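Local coordinates for effector protein MavE (Legionella pneumophila subsp. pneumophila, PDB 6PIR) that acts as a virulence effector needed for endoplasmic reticulum-mediated remodelling of the Legionella-containing vacuole, for lysosomal evasion and for replication inside host cells, at residues R8-N13 with N96-N101; M16-I21 with E121-I126; Q46-I51 with E60-F65. All coordinates share one frame; numbering follows the deposited sequence. Where two conformers were deposited one is given.

Contact 1. Residues R8-N13 with N96-N101; sequences RNFLIN and NILLDN
Leu11 on helix 5-21 and Leu98 on helix 85-106 are the centre of this contact. Their CA atoms are 6.4 Å apart, the nearest pair between 8-13 and 96-101. The two short helical segments cross at -67°, with 10.1 Å between their axes. Leu11 can be followed outward. Its CB does not aim at the other helix, but CG lies anti to the carbonyl carbon (chi1 -69°), and this carries the two methyls across the gap. CD1 takes the side of Ile97, where it lies 4.4 Å from Ile97 CG2. CD2 goes to Leu98. It rests 3.8 Å from Leu98 CA and also touches Leu98 CB and CD1. Leu98 comes the other way, so the two leucines lie alongside, pointing opposite ways. Its second methyl, CD2, reaches the edge of the Phe10 ring, near the ring plane, with Phe10 CE2 4.2 Å from Leu98 CD2. Phe10 and Leu98 also lean on helix 59-77, through Val76 and Ile73 respectively. Tyr102 touches both Leu11 and Ile97. The contact therefore belongs to the hydrophobic core shared by several helices of this soluble part of MavE. The side chains that meet are all hydrocarbon, and Leu11 CD2 also rests on the Leu98 backbone. The two helices are thus joined here by shape and exclusion of water, without the directional constraint of a polar bond.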
loop_
_atom_site.group_PDB
_atom_site.type_symbol
_atom_site.label_atom_id
_atom_site.label_comp_id
_atom_site.label_asym_id
_atom_site.label_seq_id
_atom_site.Cartn_x
_atom_site.Cartn_y
_atom_site.Cartn_z
ATOM N N ARG A 8 -2.429 6.560 10.660
ATOM C CA ARG A 8 -3.136 5.294 10.862
ATOM C C ARG A 8 -4.330 5.143 9.911
ATOM O O ARG A 8 -4.568 4.055 9.367
ATOM C CB ARG A 8 -3.538 5.148 12.330
ATOM C CG ARG A 8 -2.377 4.592 13.140
ATOM C CD ARG A 8 -2.681 4.416 14.595
ATOM N NE ARG A 8 -2.668 5.692 15.283
ATOM C CZ ARG A 8 -3.726 6.198 15.895
ATOM N NH1 ARG A 8 -4.859 5.499 15.893
ATOM N NH2 ARG A 8 -3.629 7.372 16.531
ATOM N N ASN A 9 -5.102 6.211 9.710
ATOM C CA ASN A 9 -6.215 6.148 8.768
ATOM C C ASN A 9 -5.720 5.975 7.341
ATOM O O ASN A 9 -6.316 5.218 6.558
ATOM C CB ASN A 9 -7.079 7.399 8.881
ATOM C CG ASN A 9 -8.498 7.079 9.274
ATOM O OD1 ASN A 9 -9.362 6.877 8.419
ATOM N ND2 ASN A 9 -8.750 7.040 10.568
ATOM N N PHE A 10 -4.646 6.693 6.983
ATOM C CA PHE A 10 -4.054 6.548 5.664
ATOM C C PHE A 10 -3.630 5.101 5.418
ATOM O O PHE A 10 -3.839 4.548 4.329
ATOM C CB PHE A 10 -2.852 7.467 5.548
ATOM C CG PHE A 10 -2.312 7.573 4.159
ATOM C CD1 PHE A 10 -2.739 8.594 3.317
ATOM C CD2 PHE A 10 -1.366 6.677 3.696
ATOM C CE1 PHE A 10 -2.240 8.706 2.012
ATOM C CE2 PHE A 10 -0.869 6.778 2.407
ATOM C CZ PHE A 10 -1.306 7.799 1.563
ATOM N N LEU A 11 -3.020 4.480 6.418
ATOM C CA LEU A 11 -2.619 3.089 6.303
ATOM C C LEU A 11 -3.831 2.199 6.111
ATOM O O LEU A 11 -3.810 1.291 5.283
ATOM C CB LEU A 11 -1.849 2.671 7.568
ATOM C CG LEU A 11 -0.468 3.283 7.775
ATOM C CD1 LEU A 11 -0.017 2.975 9.209
ATOM C CD2 LEU A 11 0.553 2.782 6.751
ATOM N N ILE A 12 -4.877 2.389 6.921
ATOM C CA ILE A 12 -6.052 1.521 6.811
ATOM C C ILE A 12 -6.659 1.599 5.403
ATOM O O ILE A 12 -7.011 0.580 4.779
ATOM C CB ILE A 12 -7.082 1.903 7.879
ATOM C CG1 ILE A 12 -6.586 1.454 9.257
ATOM C CG2 ILE A 12 -8.431 1.314 7.553
ATOM C CD1 ILE A 12 -7.352 2.074 10.333
ATOM N N ASN A 13 -6.796 2.813 4.875
ATOM C CA ASN A 13 -7.407 2.945 3.542
ATOM C C ASN A 13 -6.495 2.428 2.445
ATOM O O ASN A 13 -6.962 1.870 1.424
ATOM C CB ASN A 13 -7.754 4.400 3.295
ATOM C CG ASN A 13 -8.893 4.857 4.138
ATOM O OD1 ASN A 13 -9.787 4.077 4.451
ATOM N ND2 ASN A 13 -8.890 6.129 4.494
ATOM N N ASN A 96 5.326 8.005 3.677
ATOM C CA ASN A 96 6.654 7.539 4.048
ATOM C C ASN A 96 6.548 6.423 5.082
ATOM O O ASN A 96 7.367 5.513 5.079
ATOM C CB ASN A 96 7.542 8.660 4.609
ATOM C CG ASN A 96 8.020 9.689 3.557
ATOM O OD1 ASN A 96 8.036 9.429 2.358
ATOM N ND2 ASN A 96 8.505 10.832 4.051
ATOM N N ILE A 97 5.566 6.490 5.979
ATOM C CA ILE A 97 5.392 5.406 6.954
ATOM C C ILE A 97 4.932 4.145 6.247
ATOM O O ILE A 97 5.492 3.066 6.453
ATOM C CB ILE A 97 4.426 5.800 8.086
ATOM C CG1 ILE A 97 5.084 6.833 9.026
ATOM C CG2 ILE A 97 4.035 4.568 8.904
ATOM C CD1 ILE A 97 4.111 7.479 9.977
ATOM N N LEU A 98 3.968 4.283 5.340
ATOM C CA LEU A 98 3.556 3.144 4.527
ATOM C C LEU A 98 4.767 2.509 3.854
ATOM O O LEU A 98 5.060 1.334 4.066
ATOM C CB LEU A 98 2.511 3.595 3.515
ATOM C CG LEU A 98 2.021 2.509 2.533
ATOM C CD1 LEU A 98 1.382 1.324 3.309
ATOM C CD2 LEU A 98 1.040 3.122 1.569
ATOM N N LEU A 99 5.558 3.311 3.141
ATOM C CA LEU A 99 6.668 2.775 2.360
ATOM C C LEU A 99 7.787 2.240 3.247
ATOM O O LEU A 99 8.275 1.120 3.045
ATOM C CB LEU A 99 7.168 3.884 1.428
ATOM C CG LEU A 99 6.068 4.295 0.441
ATOM C CD1 LEU A 99 6.401 5.581 -0.345
ATOM C CD2 LEU A 99 5.822 3.181 -0.533
ATOM N N ASP A 100 8.214 3.022 4.241
ATOM C CA ASP A 100 9.417 2.705 4.980
ATOM C C ASP A 100 9.129 1.715 6.101
ATOM O O ASP A 100 9.969 0.857 6.403
ATOM C CB ASP A 100 10.026 3.990 5.561
ATOM C CG ASP A 100 10.425 5.003 4.482
ATOM O OD1 ASP A 100 10.360 4.677 3.283
ATOM O OD2 ASP A 100 10.798 6.148 4.832
ATOM N N ASN A 101 7.985 1.849 6.769
ATOM C CA ASN A 101 7.667 0.945 7.861
ATOM C C ASN A 101 6.870 -0.281 7.395
ATOM O O ASN A 101 7.169 -1.403 7.819
ATOM C CB ASN A 101 6.903 1.689 8.964
ATOM C CG ASN A 101 7.799 2.644 9.772
ATOM O OD1 ASN A 101 8.202 2.361 10.931
ATOM N ND2 ASN A 101 8.100 3.779 9.182
#

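Contact 2. Residues M16-I21 with E121-I126; sequences MFLETI and ENSSQI
Glu19 of helix 5-21 and Ser123 of helix 115-134 carry most of this contact. Their CA atoms are 6.7 Å apart. Both are buried, and each points its CB toward the other helix. The Glu19 chain is extended beyond CG and brings OE2 beside the Ser123-Ser124 peptide. Ser123 OG donates a hydrogen bond to Glu19 OE2, with 2.9 Å between OG and OE2. The bond uses the anti lone pair of OE2, the one away from the other oxygen. The serine can reach it because its OG stands anti to the backbone N (chi1 -177°). Glu19 CG packs against the same hydroxyl, 3.4 Å from Ser123 OG. The other oxygen, OE1, lies near Ser124. The strongest partner of this acid is Arg127, one turn further along helix 115-134, which forms a salt bridge with OE1. The salt bridge, with the serine bond, probably favours the ionised form of this buried acid. Leu18 CD2 packs beside the serine, 4.0 Å from Ser123 OG. Leu18 also touches Leu106, which packs on Ser123 too. The segment axes lie 9.3 Å apart at 150°. This is the close, roughly antiparallel pairing of an all-helical bundle, here between the first and last helices of this construct, with a small serine where the backbones approach.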
loop_
_atom_site.group_PDB
_atom_site.type_symbol
_atom_site.label_atom_id
_atom_site.label_comp_id
_atom_site.label_asym_id
_atom_site.label_seq_id
_atom_site.Cartn_x
_atom_site.Cartn_y
_atom_site.Cartn_z
ATOM N N MET A 16 -6.728 -1.288 2.489
ATOM C CA MET A 16 -7.959 -1.720 1.834
ATOM C C MET A 16 -7.801 -1.741 0.312
ATOM O O MET A 16 -8.169 -2.724 -0.349
ATOM C CB MET A 16 -9.116 -0.825 2.263
ATOM C CG MET A 16 -10.170 -0.617 1.177
ATOM S SD MET A 16 -11.038 0.861 1.610
ATOM C CE MET A 16 -10.091 2.047 0.701
ATOM N N PHE A 17 -7.248 -0.667 -0.271
ATOM C CA PHE A 17 -7.063 -0.668 -1.719
ATOM C C PHE A 17 -6.040 -1.707 -2.160
ATOM O O PHE A 17 -6.210 -2.327 -3.212
ATOM C CB PHE A 17 -6.640 0.688 -2.229
ATOM C CG PHE A 17 -7.765 1.657 -2.381
ATOM C CD1 PHE A 17 -8.858 1.354 -3.199
ATOM C CD2 PHE A 17 -7.748 2.846 -1.700
ATOM C CE1 PHE A 17 -9.895 2.252 -3.339
ATOM C CE2 PHE A 17 -8.778 3.766 -1.875
ATOM C CZ PHE A 17 -9.857 3.445 -2.696
ATOM N N LEU A 18 -4.950 -1.876 -1.394
ATOM C CA LEU A 18 -3.966 -2.913 -1.691
ATOM C C LEU A 18 -4.628 -4.280 -1.769
ATOM O O LEU A 18 -4.408 -5.051 -2.714
ATOM C CB LEU A 18 -2.864 -2.922 -0.615
ATOM C CG LEU A 18 -1.803 -4.029 -0.772
ATOM C CD1 LEU A 18 -0.993 -3.941 -2.069
ATOM C CD2 LEU A 18 -0.846 -4.035 0.484
ATOM N N GLU A 19 -5.429 -4.621 -0.759
ATOM C CA GLU A 19 -6.083 -5.929 -0.746
ATOM C C GLU A 19 -7.060 -6.064 -1.909
ATOM O O GLU A 19 -7.174 -7.140 -2.507
ATOM C CB GLU A 19 -6.825 -6.150 0.576
ATOM C CG GLU A 19 -5.935 -6.342 1.783
ATOM C CD GLU A 19 -6.703 -6.058 3.087
ATOM O OE1 GLU A 19 -7.846 -6.543 3.185
ATOM O OE2 GLU A 19 -6.200 -5.279 3.944
ATOM N N THR A 20 -7.804 -4.993 -2.204
ATOM C CA THR A 20 -8.755 -5.003 -3.314
ATOM C C THR A 20 -8.039 -5.261 -4.647
ATOM O O THR A 20 -8.428 -6.148 -5.425
ATOM C CB THR A 20 -9.516 -3.668 -3.314
ATOM O OG1 THR A 20 -10.256 -3.508 -2.084
ATOM C CG2 THR A 20 -10.505 -3.552 -4.486
ATOM N N ILE A 21 -6.947 -4.534 -4.894
ATOM C CA ILE A 21 -6.193 -4.691 -6.133
ATOM C C ILE A 21 -5.633 -6.106 -6.215
ATOM O O ILE A 21 -5.720 -6.766 -7.257
ATOM C CB ILE A 21 -5.090 -3.620 -6.216
ATOM C CG1 ILE A 21 -5.730 -2.230 -6.294
ATOM C CG2 ILE A 21 -4.184 -3.844 -7.461
ATOM C CD1 ILE A 21 -4.729 -1.085 -6.071
ATOM N N GLU A 121 -3.134 -11.289 2.843
ATOM C CA GLU A 121 -3.522 -11.721 4.189
ATOM C C GLU A 121 -2.775 -10.950 5.278
ATOM O O GLU A 121 -3.377 -10.560 6.287
ATOM C CB GLU A 121 -3.352 -13.226 4.297
ATOM C CG GLU A 121 -4.413 -13.920 3.437
ATOM C CD GLU A 121 -4.019 -15.333 3.078
ATOM O OE1 GLU A 121 -2.867 -15.687 3.411
ATOM O OE2 GLU A 121 -4.835 -16.067 2.462
ATOM N N ASN A 122 -1.471 -10.706 5.092
ATOM C CA ASN A 122 -0.731 -9.816 5.982
ATOM C C ASN A 122 -1.466 -8.484 6.108
ATOM O O ASN A 122 -1.731 -7.996 7.213
ATOM C CB ASN A 122 0.692 -9.554 5.442
ATOM C CG ASN A 122 1.618 -10.788 5.488
ATOM O OD1 ASN A 122 1.360 -11.764 6.199
ATOM N ND2 ASN A 122 2.708 -10.742 4.701
ATOM N N SER A 123 -1.861 -7.915 4.962
ATOM C CA SER A 123 -2.538 -6.631 4.932
ATOM C C SER A 123 -3.856 -6.688 5.687
ATOM O O SER A 123 -4.162 -5.796 6.484
ATOM C CB SER A 123 -2.760 -6.202 3.468
ATOM O OG SER A 123 -3.361 -4.929 3.422
ATOM N N SER A 124 -4.661 -7.724 5.441
ATOM C CA SER A 124 -5.951 -7.815 6.120
ATOM C C SER A 124 -5.782 -7.842 7.634
ATOM O O SER A 124 -6.537 -7.176 8.354
ATOM C CB SER A 124 -6.716 -9.050 5.660
ATOM O OG SER A 124 -6.020 -10.228 6.031
ATOM N N GLN A 125 -4.799 -8.607 8.136
ATOM C CA GLN A 125 -4.573 -8.683 9.591
ATOM C C GLN A 125 -4.116 -7.344 10.159
ATOM O O GLN A 125 -4.629 -6.880 11.191
ATOM C CB GLN A 125 -3.546 -9.773 9.910
ATOM C CG GLN A 125 -4.106 -11.192 9.808
ATOM C CD GLN A 125 -4.971 -11.543 11.005
ATOM O OE1 GLN A 125 -4.455 -11.781 12.101
ATOM N NE2 GLN A 125 -6.289 -11.560 10.808
ATOM N N ILE A 126 -3.147 -6.703 9.494
ATOM C CA ILE A 126 -2.641 -5.406 9.952
ATOM C C ILE A 126 -3.763 -4.366 9.983
ATOM O O ILE A 126 -3.894 -3.584 10.941
ATOM C CB ILE A 126 -1.470 -4.970 9.052
ATOM C CG1 ILE A 126 -0.263 -5.903 9.213
ATOM C CG2 ILE A 126 -1.114 -3.474 9.221
ATOM C CD1 ILE A 126 0.806 -5.675 8.127
#

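Contact 3. Residues Q46-I51 with E60-F65; sequences QINSRI and EDKLKF
The loop that follows the NPxY motif folds back here onto the start of helix 59-77. Residues 46-51 come directly after Tyr45, the last residue of the motif, and two isoleucines of this loop reach Phe65. Ile47 CG2 is 3.7 Å from Phe65 CE2. Ile51 comes from the opposite side of the ring plane, with Ile51 CD1 3.9 Å from Phe65 CD2. Both methyls approach the ring obliquely. Phe65 is turned to receive them: its CG lies anti to the backbone N (chi1 173°), which carries the CD2-CE2 side of the ring in between Ile47 and Ile51. Ile51 and Phe65 lie alongside and point opposite ways. Ile51 CD1 also touches the aliphatic part of Lys62, 3.9 Å from Lys62 CG. The lysine chain is extended, and Asn48 lies across it, nearly perpendicular. Asn48 OD1 sits 3.8 Å from Lys62 CB, a plain packing contact at the solvent-exposed side.

The residues just before, Asn42 to Tyr45, are assigned as an NPxY motif, which probably binds phosphotyrosine-binding domains of host proteins. The segment after it is a compact turn. Residues 47-49 have helical backbone angles without the regular bonds. Gln46 O is gripped twice, from opposite faces of its carbonyl plane. Arg50 NH1 donates a bent bond to it, 2.8 Å from NH1 to Gln46 O with an N-H...O angle of 133°, from 36° out of that plane. Ser49 OG donates from the other face, at 3.1 Å from Gln46 O. Arg50 NH2 also makes a salt bridge with Asp100 of helix 85-106, which ties the turn to a second helix. Further in, Phe65 packs on Val103 of helix 85-106 and on Leu116 and Val119 of helix 115-134, while Ile47 touches Leu99.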
loop_
_atom_site.group_PDB
_atom_site.type_symbol
_atom_site.label_atom_id
_atom_site.label_comp_id
_atom_site.label_asym_id
_atom_site.label_seq_id
_atom_site.Cartn_x
_atom_site.Cartn_y
_atom_site.Cartn_z
ATOM N N GLN A 46 9.998 4.266 -5.094
ATOM C CA GLN A 46 11.075 3.329 -4.750
ATOM C C GLN A 46 10.562 2.178 -3.877
ATOM O O GLN A 46 11.148 1.841 -2.855
ATOM C CB GLN A 46 12.228 4.047 -4.034
ATOM C CG GLN A 46 12.749 5.335 -4.643
ATOM C CD GLN A 46 13.742 6.002 -3.700
ATOM O OE1 GLN A 46 13.489 6.115 -2.494
ATOM N NE2 GLN A 46 14.883 6.415 -4.233
ATOM N N ILE A 47 9.447 1.571 -4.282
ATOM C CA ILE A 47 8.864 0.508 -3.458
ATOM C C ILE A 47 9.710 -0.758 -3.530
ATOM O O ILE A 47 9.905 -1.444 -2.516
ATOM C CB ILE A 47 7.409 0.252 -3.893
ATOM C CG1 ILE A 47 6.588 1.541 -3.745
ATOM C CG2 ILE A 47 6.784 -0.865 -3.086
ATOM C CD1 ILE A 47 5.330 1.591 -4.619
ATOM N N ASN A 48 10.289 -1.044 -4.711
ATOM C CA ASN A 48 11.124 -2.233 -4.907
ATOM C C ASN A 48 12.183 -2.392 -3.821
ATOM O O ASN A 48 12.393 -3.495 -3.295
ATOM C CB ASN A 48 11.808 -2.162 -6.276
ATOM C CG ASN A 48 11.026 -2.855 -7.354
ATOM O OD1 ASN A 48 10.098 -3.600 -7.065
ATOM N ND2 ASN A 48 11.384 -2.601 -8.616
ATOM N N SER A 49 12.837 -1.306 -3.440
ATOM C CA SER A 49 13.934 -1.455 -2.485
ATOM C C SER A 49 13.478 -1.852 -1.080
ATOM O O SER A 49 14.318 -2.246 -0.264
ATOM C CB SER A 49 14.715 -0.157 -2.396
ATOM O OG SER A 49 13.904 0.858 -1.836
ATOM N N ARG A 50 12.191 -1.748 -0.771
ATOM C CA ARG A 50 11.685 -2.007 0.574
ATOM C C ARG A 50 11.105 -3.413 0.743
ATOM O O ARG A 50 10.637 -3.767 1.829
ATOM C CB ARG A 50 10.647 -0.932 0.908
ATOM C CG ARG A 50 11.245 0.494 0.943
ATOM C CD ARG A 50 10.205 1.603 0.703
ATOM N NE ARG A 50 10.658 2.917 1.170
ATOM C CZ ARG A 50 11.508 3.703 0.515
ATOM N NH1 ARG A 50 12.000 3.306 -0.657
ATOM N NH2 ARG A 50 11.860 4.885 1.021
ATOM N N ILE A 51 11.108 -4.222 -0.311
ATOM C CA ILE A 51 10.542 -5.563 -0.233
ATOM C C ILE A 51 11.459 -6.485 0.552
ATOM O O ILE A 51 12.657 -6.582 0.269
ATOM C CB ILE A 51 10.298 -6.109 -1.653
ATOM C CG1 ILE A 51 9.220 -5.284 -2.346
ATOM C CG2 ILE A 51 9.881 -7.574 -1.607
ATOM C CD1 ILE A 51 8.925 -5.710 -3.814
ATOM N N GLU A 60 7.801 -10.487 -11.713
ATOM C CA GLU A 60 6.370 -10.282 -11.899
ATOM C C GLU A 60 5.664 -10.010 -10.569
ATOM O O GLU A 60 4.748 -9.181 -10.511
ATOM C CB GLU A 60 5.751 -11.481 -12.596
ATOM C CG GLU A 60 6.185 -11.570 -14.038
ATOM C CD GLU A 60 5.702 -10.398 -14.896
ATOM O OE1 GLU A 60 4.481 -10.075 -14.876
ATOM O OE2 GLU A 60 6.549 -9.827 -15.617
ATOM N N ASP A 61 6.034 -10.742 -9.503
ATOM C CA ASP A 61 5.448 -10.495 -8.186
ATOM C C ASP A 61 5.812 -9.108 -7.669
ATOM O O ASP A 61 4.990 -8.427 -7.038
ATOM C CB ASP A 61 5.930 -11.549 -7.180
ATOM C CG ASP A 61 5.180 -12.880 -7.289
ATOM O OD1 ASP A 61 4.159 -12.970 -7.994
ATOM O OD2 ASP A 61 5.649 -13.864 -6.683
ATOM N N LYS A 62 7.062 -8.711 -7.849
ATOM C CA LYS A 62 7.456 -7.361 -7.468
ATOM C C LYS A 62 6.642 -6.318 -8.232
ATOM O O LYS A 62 6.212 -5.299 -7.666
ATOM C CB LYS A 62 8.930 -7.165 -7.767
ATOM C CG LYS A 62 9.854 -7.946 -6.890
ATOM C CD LYS A 62 11.265 -7.547 -7.207
ATOM C CE LYS A 62 12.229 -8.635 -6.805
ATOM N NZ LYS A 62 13.635 -8.232 -7.043
ATOM N N LEU A 63 6.458 -6.532 -9.540
ATOM C CA LEU A 63 5.715 -5.561 -10.338
ATOM C C LEU A 63 4.272 -5.493 -9.875
ATOM O O LEU A 63 3.704 -4.408 -9.740
ATOM C CB LEU A 63 5.769 -5.925 -11.838
ATOM N N LYS A 64 3.665 -6.633 -9.625
ATOM C CA LYS A 64 2.293 -6.634 -9.138
ATOM C C LYS A 64 2.190 -5.876 -7.814
ATOM O O LYS A 64 1.293 -5.040 -7.626
ATOM C CB LYS A 64 1.785 -8.073 -9.002
ATOM C CG LYS A 64 1.410 -8.746 -10.343
ATOM C CD LYS A 64 0.630 -10.062 -10.080
ATOM C CE LYS A 64 0.327 -10.856 -11.347
ATOM N NZ LYS A 64 1.497 -11.613 -11.904
ATOM N N PHE A 65 3.123 -6.133 -6.898
ATOM C CA PHE A 65 3.056 -5.515 -5.577
ATOM C C PHE A 65 3.272 -4.012 -5.653
ATOM O O PHE A 65 2.496 -3.238 -5.076
ATOM C CB PHE A 65 4.074 -6.174 -4.645
ATOM C CG PHE A 65 4.189 -5.490 -3.322
ATOM C CD1 PHE A 65 3.213 -5.653 -2.359
ATOM C CD2 PHE A 65 5.246 -4.626 -3.066
ATOM C CE1 PHE A 65 3.319 -4.996 -1.120
ATOM C CE2 PHE A 65 5.352 -3.984 -1.833
ATOM C CZ PHE A 65 4.378 -4.170 -0.867
#

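Overall arrangement
Contacts 1 and 2 are both buried and both use helix 5-21, with adjoining stretches of it. Contact 1 turns that helix to 85-106 and contact 2 to 115-134, the next helix in the chain. Their centres are about 12 Å apart. Contact 1 is wholly apolar, whereas contact 2 places a carboxylate between the helices, paired with an arginine and hydrogen-bonded by a serine. Contact 3 lies further out, its centre about 11 Å from the centre of the chain, and joins a loop to helix 59-77. It is mostly apolar inside, with Asn48 at the exposed side. It touches contact 1 through Arg50 with Asp100 and Ile47 with Leu99, but not contact 2.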